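Local atomic coordinates of transcriptional regulator, MarR family (Methanosarcina mazei, PDB entry 3S2W), a protein that probably binds DNA as a transcription factor of the MarR family, a group of regulators built on a winged helix-turn-helix fold. Residues I43-I48 with L117-M121; D63-Q67 with S105-L110; Y38-K42 with I124-W128. All blocks are in the same frame, centred on the assembly; numbering follows the deposited sequence.

From the N terminus, residues 38-42 come in the last turns of helix 23-43, and the turn 43-48 follows without a gap; residues 63-67 come after helix 53-61. The return partners appear in reverse order: 105-110, then 117-121, then 124-128. Contact 2 is therefore nested inside the loop closed by contact 1, which in turn lies inside the loop closed by contact 3, and none of the three cross. Contact 3 joins the last turns of helix 23-43, and contact 1 the loop just after it, to helix 112-133; their centres are 9 Å apart. Contact 2, its centre 20 Å from that of contact 1, joins the short strand 65-66 to strand 106-110, which leads directly into helix 112-133.

Contact 1: residues I43-I48 with L117-M121; sequences IEPYGI and LEPDM
Leu117 meets the turn 43-48 with both of its methyls: CD1 lies 3.6 Å from Tyr46 CD2, oblique to the ring, while CD2 meets Ile48 CD1 tip to tip, also at 3.6 Å. Three residues on, Asp120 crosses the phenol end of Tyr46 at about a right angle, its CB 3.5 Å from Tyr46 OH and its OD2 3.3 Å from the same oxygen. Met121, a selenomethionine, comes next. Its chain bends at chi2 (-60°) and chi3 (94°), which brings CE over one face of the Tyr46 ring, 3.9 Å from the centroid and 28° off the normal: a CH-pi contact. Met121 SE touches Ile43 CG2 at 3.9 Å. Tyr46 is thus met by three residues of the helix; with an alanine in its place, Leu117 CD1 and Met121 CE would probably lose the ring they rest on, opening a gap beside helix 112-133. Met121 also packs on Phe53 and Met57 of helix 53-61. The arrangement belongs to the MarR fold, in which the chain leaving an N-terminal helix packs against helix 112-133, the long helix that follows the wing, before entering the winged helix domain.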
loop_
_atom_site.group_PDB
_atom_site.type_symbol
_atom_site.label_atom_id
_atom_site.label_comp_id
_atom_site.label_asym_id
_atom_site.label_seq_id
_atom_site.Cartn_x
_atom_site.Cartn_y
_atom_site.Cartn_z
ATOM N N ILE A 43 14.106 -2.721 9.656
ATOM C CA ILE A 43 14.733 -1.411 9.840
ATOM C C ILE A 43 14.719 -0.832 11.259
ATOM O O ILE A 43 15.442 0.126 11.528
ATOM C CB ILE A 43 14.247 -0.349 8.835
ATOM C CG1 ILE A 43 12.765 -0.092 9.001
ATOM C CG2 ILE A 43 14.571 -0.771 7.417
ATOM C CD1 ILE A 43 12.299 1.052 8.121
ATOM N N GLU A 44 13.917 -1.413 12.155
ATOM C CA GLU A 44 13.930 -1.037 13.574
ATOM C C GLU A 44 15.348 -0.823 14.110
ATOM O O GLU A 44 15.599 0.170 14.770
ATOM C CB GLU A 44 13.275 -2.111 14.414
ATOM C CG GLU A 44 11.999 -1.757 15.146
ATOM C CD GLU A 44 11.224 -3.026 15.548
ATOM O OE1 GLU A 44 11.671 -3.763 16.466
ATOM O OE2 GLU A 44 10.183 -3.310 14.910
ATOM N N PRO A 45 16.269 -1.770 13.846
ATOM C CA PRO A 45 17.596 -1.644 14.462
ATOM C C PRO A 45 18.304 -0.343 14.107
ATOM O O PRO A 45 19.213 0.047 14.827
ATOM C CB PRO A 45 18.356 -2.852 13.909
ATOM C CG PRO A 45 17.268 -3.882 13.657
ATOM C CD PRO A 45 16.067 -3.090 13.215
ATOM N N TYR A 46 17.879 0.319 13.034
ATOM C CA TYR A 46 18.416 1.631 12.663
ATOM C C TYR A 46 17.557 2.751 13.229
ATOM O O TYR A 46 17.768 3.919 12.923
ATOM C CB TYR A 46 18.530 1.774 11.142
ATOM C CG TYR A 46 19.202 0.591 10.494
ATOM C CD1 TYR A 46 18.455 -0.465 9.966
ATOM C CD2 TYR A 46 20.575 0.509 10.436
ATOM C CE1 TYR A 46 19.074 -1.563 9.397
ATOM C CE2 TYR A 46 21.203 -0.581 9.864
ATOM C CZ TYR A 46 20.454 -1.615 9.351
ATOM O OH TYR A 46 21.112 -2.685 8.789
ATOM N N GLY A 47 16.588 2.394 14.054
ATOM C CA GLY A 47 15.685 3.368 14.636
ATOM C C GLY A 47 14.848 4.086 13.596
ATOM O O GLY A 47 14.628 5.284 13.699
ATOM N N ILE A 48 14.371 3.345 12.602
ATOM C CA ILE A 48 13.632 3.923 11.477
ATOM C C ILE A 48 12.278 3.227 11.334
ATOM O O ILE A 48 12.204 2.004 11.299
ATOM C CB ILE A 48 14.421 3.733 10.156
ATOM C CG1 ILE A 48 15.795 4.368 10.260
ATOM C CG2 ILE A 48 13.744 4.396 9.002
ATOM C CD1 ILE A 48 16.625 4.153 9.015
ATOM N N LEU A 117 23.984 4.164 5.006
ATOM C CA LEU A 117 22.921 3.225 5.332
ATOM C C LEU A 117 22.443 2.470 4.104
ATOM O O LEU A 117 21.894 1.378 4.223
ATOM C CB LEU A 117 21.743 3.945 5.966
ATOM C CG LEU A 117 21.131 3.047 7.034
ATOM C CD1 LEU A 117 22.248 2.600 7.957
ATOM C CD2 LEU A 117 20.044 3.751 7.813
ATOM N N GLU A 118 22.694 3.050 2.932
ATOM C CA GLU A 118 22.115 2.610 1.657
ATOM C C GLU A 118 22.268 1.131 1.285
ATOM O O GLU A 118 21.310 0.523 0.835
ATOM C CB GLU A 118 22.615 3.494 0.505
ATOM C CG GLU A 118 21.814 3.344 -0.753
ATOM C CD GLU A 118 22.427 4.090 -1.940
ATOM O OE1 GLU A 118 21.971 3.850 -3.070
ATOM O OE2 GLU A 118 23.364 4.904 -1.761
ATOM N N PRO A 119 23.476 0.556 1.441
ATOM C CA PRO A 119 23.653 -0.874 1.155
ATOM C C PRO A 119 22.716 -1.727 2.004
ATOM O O PRO A 119 22.210 -2.757 1.542
ATOM C CB PRO A 119 25.106 -1.148 1.588
ATOM C CG PRO A 119 25.779 0.166 1.516
ATOM C CD PRO A 119 24.736 1.197 1.859
ATOM N N ASP A 120 22.495 -1.303 3.243
ATOM C CA ASP A 120 21.619 -2.034 4.156
ATOM C C ASP A 120 20.139 -1.926 3.723
ATOM O O ASP A 120 19.424 -2.922 3.679
ATOM C CB ASP A 120 21.801 -1.535 5.590
ATOM C CG ASP A 120 23.276 -1.482 6.022
ATOM O OD1 ASP A 120 23.984 -0.496 5.654
ATOM O OD2 ASP A 120 23.712 -2.421 6.739
HETATM N N MSE A 121 19.698 -0.716 3.392
HETATM C CA MSE A 121 18.341 -0.493 2.926
HETATM C C MSE A 121 18.068 -1.250 1.623
HETATM O O MSE A 121 17.067 -1.963 1.497
HETATM C CB MSE A 121 18.121 0.995 2.703
HETATM C CG MSE A 121 18.348 1.845 3.944
HETATM SE SE MSE A 121 17.147 1.368 5.418
HETATM C CE MSE A 121 18.287 0.108 6.367
#

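Contact 2: residues D63-Q67 with S105-L110; sequences DGINQ and SYRVFL
Gly64 CA sits over one face of the Phe109 ring, 3.5 Å from its centroid, at the edge of the winged-helix sheet, where the short strand 65-66 lies antiparallel to strand 106-110 of the wing. This is the tight end. A side chain at Gly64 would run into Phe109 CE1, and the ring meets Phe95 of strand 94-98 as well. Two backbone bonds join the segments: Val108 N to Ile65 O, 2.8 Å and nearly straight at 175°, and Gln67 N to Tyr106 O, also 2.8 Å. Ile65 and Val108 point to the opposite, buried side of the sheet, packing against Leu59 and Leu70 of helices 53-61 and 67-74. The side bearing Phe109 loosens toward Arg107 and Asn66. The extended Arg107 chain passes Gly64 O, its CD 3.5 Å away; its NH2, in a long, weak ion pair with Asp99, stays 4.0 Å from Asn66 ND2, the amide and guanidinium planes 86° apart. Asn66 instead uses OD1 to cap Glu68 N in helix 67-74. At the far end, Asp63 OD1 accepts Leu110 N at 3.0 Å on its syn side, while Asp63 OD2 and Leu110 O each take a hydrogen from one water.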
loop_
_atom_site.group_PDB
_atom_site.type_symbol
_atom_site.label_atom_id
_atom_site.label_comp_id
_atom_site.label_asym_id
_atom_site.label_seq_id
_atom_site.Cartn_x
_atom_site.Cartn_y
_atom_site.Cartn_z
ATOM N N ASP A 63 18.854 12.896 -4.566
ATOM C CA ASP A 63 19.152 13.614 -3.333
ATOM C C ASP A 63 19.022 15.118 -3.510
ATOM O O ASP A 63 19.101 15.629 -4.619
ATOM C CB ASP A 63 20.564 13.278 -2.880
ATOM C CG ASP A 63 20.858 13.777 -1.497
ATOM O OD1 ASP A 63 19.904 14.156 -0.791
ATOM O OD2 ASP A 63 22.038 13.777 -1.111
ATOM N N GLY A 64 18.827 15.836 -2.413
ATOM C CA GLY A 64 18.683 17.274 -2.494
ATOM C C GLY A 64 17.378 17.685 -3.143
ATOM O O GLY A 64 17.310 18.683 -3.834
ATOM N N ILE A 65 16.325 16.918 -2.914
ATOM C CA ILE A 65 15.040 17.222 -3.516
ATOM C C ILE A 65 14.182 18.066 -2.563
ATOM O O ILE A 65 14.281 17.951 -1.343
ATOM C CB ILE A 65 14.315 15.925 -3.902
ATOM C CG1 ILE A 65 12.928 16.217 -4.464
ATOM C CG2 ILE A 65 14.185 15.018 -2.712
ATOM C CD1 ILE A 65 12.077 14.959 -4.606
ATOM N N ASN A 66 13.355 18.933 -3.124
ATOM C CA ASN A 66 12.476 19.776 -2.325
ATOM C C ASN A 66 11.419 18.948 -1.600
ATOM O O ASN A 66 10.814 18.057 -2.180
ATOM C CB ASN A 66 11.800 20.805 -3.229
ATOM C CG ASN A 66 11.190 21.931 -2.456
ATOM O OD1 ASN A 66 10.180 21.757 -1.761
ATOM N ND2 ASN A 66 11.802 23.105 -2.556
ATOM N N GLN A 67 11.185 19.252 -0.332
ATOM C CA GLN A 67 10.293 18.444 0.494
ATOM C C GLN A 67 8.874 18.369 -0.069
ATOM O O GLN A 67 8.195 17.359 0.070
ATOM C CB GLN A 67 10.257 18.981 1.915
ATOM C CG GLN A 67 9.512 18.084 2.838
ATOM C CD GLN A 67 9.443 18.627 4.235
ATOM O OE1 GLN A 67 10.465 18.939 4.847
ATOM N NE2 GLN A 67 8.225 18.755 4.751
ATOM N N SER A 105 10.324 27.125 1.448
ATOM C CA SER A 105 10.188 25.685 1.608
ATOM C C SER A 105 11.584 25.097 1.851
ATOM O O SER A 105 12.540 25.857 2.003
ATOM C CB SER A 105 9.562 25.106 0.342
ATOM O OG SER A 105 9.386 26.124 -0.641
ATOM N N TYR A 106 11.719 23.767 1.882
ATOM C CA TYR A 106 13.017 23.171 2.196
ATOM C C TYR A 106 13.497 22.114 1.210
ATOM O O TYR A 106 12.696 21.392 0.634
ATOM C CB TYR A 106 13.015 22.580 3.619
ATOM C CG TYR A 106 12.998 23.602 4.737
ATOM C CD1 TYR A 106 14.173 24.145 5.226
ATOM C CD2 TYR A 106 11.809 24.008 5.317
ATOM C CE1 TYR A 106 14.166 25.078 6.253
ATOM C CE2 TYR A 106 11.793 24.947 6.353
ATOM C CZ TYR A 106 12.976 25.475 6.813
ATOM O OH TYR A 106 12.971 26.399 7.835
ATOM N N ARG A 107 14.813 22.011 1.041
ATOM C CA ARG A 107 15.408 20.891 0.305
ATOM C C ARG A 107 16.007 19.855 1.255
ATOM O O ARG A 107 16.677 20.207 2.236
ATOM C CB ARG A 107 16.494 21.395 -0.653
ATOM C CG ARG A 107 16.035 21.518 -2.085
ATOM C CD ARG A 107 17.083 22.110 -3.019
ATOM N NE ARG A 107 16.558 22.087 -4.386
ATOM C CZ ARG A 107 15.730 23.004 -4.890
ATOM N NH1 ARG A 107 15.286 22.892 -6.138
ATOM N NH2 ARG A 107 15.344 24.036 -4.147
ATOM N N VAL A 108 15.786 18.574 0.979
ATOM C CA VAL A 108 16.292 17.558 1.899
ATOM C C VAL A 108 17.432 16.765 1.292
ATOM O O VAL A 108 17.404 16.410 0.116
ATOM C CB VAL A 108 15.179 16.640 2.492
ATOM C CG1 VAL A 108 13.813 17.262 2.307
ATOM C CG2 VAL A 108 15.223 15.272 1.880
ATOM N N PHE A 109 18.450 16.528 2.115
ATOM C CA PHE A 109 19.678 15.902 1.680
ATOM C C PHE A 109 20.034 14.775 2.631
ATOM O O PHE A 109 19.767 14.858 3.824
ATOM C CB PHE A 109 20.815 16.912 1.729
ATOM C CG PHE A 109 20.755 17.981 0.674
ATOM C CD1 PHE A 109 21.490 17.853 -0.501
ATOM C CD2 PHE A 109 20.019 19.139 0.874
ATOM C CE1 PHE A 109 21.467 18.844 -1.483
ATOM C CE2 PHE A 109 19.988 20.144 -0.119
ATOM C CZ PHE A 109 20.718 19.988 -1.296
ATOM N N LEU A 110 20.660 13.724 2.114
ATOM C CA LEU A 110 21.213 12.676 2.972
ATOM C C LEU A 110 22.445 13.187 3.710
ATOM O O LEU A 110 23.271 13.905 3.134
ATOM C CB LEU A 110 21.571 11.447 2.140
ATOM C CG LEU A 110 20.360 10.706 1.559
ATOM C CD1 LEU A 110 20.752 9.952 0.285
ATOM C CD2 LEU A 110 19.698 9.765 2.618
HETATM O O HOH W 1 24.101 14.244 0.536
#

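Contact 3: residues Y38-K42 with I124-W128; sequences YIGKK and IASEW. With SO4 (sulfate ion), chain K.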
loop_
_atom_site.group_PDB
_atom_site.type_symbol
_atom_site.label_atom_id
_atom_site.label_comp_id
_atom_site.label_asym_id
_atom_site.label_seq_id
_atom_site.Cartn_x
_atom_site.Cartn_y
_atom_site.Cartn_z
ATOM N N TYR A 38 7.221 -6.487 7.241
ATOM C CA TYR A 38 8.488 -7.159 7.014
ATOM C C TYR A 38 9.644 -6.168 6.975
ATOM O O TYR A 38 10.671 -6.399 7.599
ATOM C CB TYR A 38 8.447 -7.947 5.707
ATOM C CG TYR A 38 9.742 -8.645 5.444
ATOM C CD1 TYR A 38 10.762 -8.007 4.761
ATOM C CD2 TYR A 38 9.965 -9.933 5.919
ATOM C CE1 TYR A 38 11.954 -8.628 4.523
ATOM C CE2 TYR A 38 11.170 -10.574 5.692
ATOM C CZ TYR A 38 12.157 -9.916 4.989
ATOM O OH TYR A 38 13.361 -10.539 4.748
ATOM N N ILE A 39 9.474 -5.075 6.229
ATOM C CA ILE A 39 10.478 -4.035 6.179
ATOM C C ILE A 39 10.632 -3.428 7.566
ATOM O O ILE A 39 11.735 -3.239 8.054
ATOM C CB ILE A 39 10.091 -2.940 5.178
ATOM C CG1 ILE A 39 9.979 -3.521 3.766
ATOM C CG2 ILE A 39 11.099 -1.812 5.179
ATOM C CD1 ILE A 39 11.265 -4.003 3.216
ATOM N N GLY A 40 9.510 -3.129 8.196
ATOM C CA GLY A 40 9.499 -2.517 9.509
ATOM C C GLY A 40 10.371 -3.205 10.513
ATOM O O GLY A 40 11.090 -2.543 11.261
ATOM N N LYS A 41 10.337 -4.528 10.545
ATOM C CA LYS A 41 11.129 -5.227 11.549
ATOM C C LYS A 41 12.603 -5.141 11.224
ATOM O O LYS A 41 13.446 -5.055 12.128
ATOM C CB LYS A 41 10.720 -6.690 11.672
ATOM C CG LYS A 41 9.433 -6.898 12.432
ATOM C CD LYS A 41 9.630 -7.874 13.577
ATOM C CE LYS A 41 10.199 -9.192 13.070
ATOM N NZ LYS A 41 9.382 -10.346 13.526
ATOM N N LYS A 42 12.910 -5.190 9.932
ATOM C CA LYS A 42 14.291 -5.164 9.499
ATOM C C LYS A 42 14.894 -3.781 9.681
ATOM O O LYS A 42 16.078 -3.672 9.889
ATOM C CB LYS A 42 14.465 -5.653 8.066
ATOM C CG LYS A 42 14.118 -7.127 7.825
ATOM C CD LYS A 42 15.120 -8.019 8.474
ATOM C CE LYS A 42 14.939 -9.464 8.033
ATOM N NZ LYS A 42 15.798 -9.765 6.872
ATOM N N ILE A 124 17.707 -4.971 2.346
ATOM C CA ILE A 124 16.436 -5.265 2.983
ATOM C C ILE A 124 15.303 -5.304 1.954
ATOM O O ILE A 124 14.454 -6.180 2.021
ATOM C CB ILE A 124 16.068 -4.210 4.024
ATOM C CG1 ILE A 124 17.026 -4.251 5.214
ATOM C CG2 ILE A 124 14.663 -4.424 4.463
ATOM C CD1 ILE A 124 16.945 -5.521 5.985
ATOM N N ALA A 125 15.291 -4.347 1.023
ATOM C CA ALA A 125 14.299 -4.322 -0.056
ATOM C C ALA A 125 14.446 -5.559 -0.945
ATOM O O ALA A 125 13.481 -6.056 -1.495
ATOM C CB ALA A 125 14.439 -3.043 -0.906
ATOM N N SER A 126 15.660 -6.063 -1.070
ATOM C CA SER A 126 15.897 -7.212 -1.922
ATOM C C SER A 126 15.345 -8.455 -1.284
ATOM O O SER A 126 14.747 -9.283 -1.955
ATOM C CB SER A 126 17.396 -7.398 -2.202
ATOM O OG SER A 126 17.883 -6.351 -3.020
ATOM N N GLU A 127 15.551 -8.594 0.017
ATOM C CA GLU A 127 15.163 -9.819 0.702
ATOM C C GLU A 127 13.665 -9.922 0.657
ATOM O O GLU A 127 13.100 -11.010 0.623
ATOM C CB GLU A 127 15.657 -9.814 2.151
ATOM C CG GLU A 127 17.174 -9.840 2.272
ATOM C CD GLU A 127 17.657 -9.471 3.654
ATOM O OE1 GLU A 127 18.825 -9.774 3.978
ATOM O OE2 GLU A 127 16.875 -8.867 4.412
ATOM N N TRP A 128 13.020 -8.764 0.658
ATOM C CA TRP A 128 11.585 -8.733 0.554
ATOM C C TRP A 128 11.119 -9.172 -0.844
ATOM O O TRP A 128 10.228 -10.018 -0.965
ATOM C CB TRP A 128 11.078 -7.351 0.910
ATOM C CG TRP A 128 9.622 -7.228 0.728
ATOM C CD1 TRP A 128 8.977 -6.347 -0.072
ATOM C CD2 TRP A 128 8.617 -8.056 1.312
ATOM N NE1 TRP A 128 7.624 -6.550 -0.003
ATOM C CE2 TRP A 128 7.375 -7.604 0.833
ATOM C CE3 TRP A 128 8.644 -9.133 2.209
ATOM C CZ2 TRP A 128 6.161 -8.171 1.233
ATOM C CZ3 TRP A 128 7.441 -9.709 2.590
ATOM C CH2 TRP A 128 6.216 -9.210 2.112
HETATM S S SO4 K . 14.355 -13.677 5.984
HETATM O O1 SO4 K . 13.938 -13.122 4.699
HETATM O O2 SO4 K . 15.798 -13.492 6.152
HETATM O O3 SO4 K . 13.658 -12.995 7.070
HETATM O O4 SO4 K . 14.028 -15.101 6.020
#
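Aromatic packing joins Tyr38 to Trp128. With CG anti to the backbone N (chi1 180°), the tyrosine ring is carried against the indole, and Trp128 CE3 lies over one of its faces, offset toward the rim and 3.5 Å from Tyr38 CG. The planes are 29° apart and the centroids 5.0 Å, so the rings are slid apart and barely overlap. Aliphatic packing follows: Ile39 CD1 reaches Ile124 CG2 at 3.6 Å, and Lys42 CB lies 3.2 Å from Ile124 CD1, the two chains crossing obliquely. Polar and charged interactions form the third kind. The Lys42 chain, bent at chi2 and chi4, brings NZ to 2.8 Å from Glu127 OE2, a salt bridge whose hydrogen bond is weak. Tyr38 OH donates to sulfate O1 at 2.6 Å; in this ion, probably from the crystallisation liquor, O2 is 3.8 Å from Lys42 NZ, near enough for the lysine charge probably to favour it. The axes of segments 38-42 and 124-128 approach to 10.1 Å, with N-to-C directions 144° apart. Ile158 and Gly155 of the second subunit pack on Tyr38 and Trp128, consistent with the dimer interface that terminal helices form in MarR proteins.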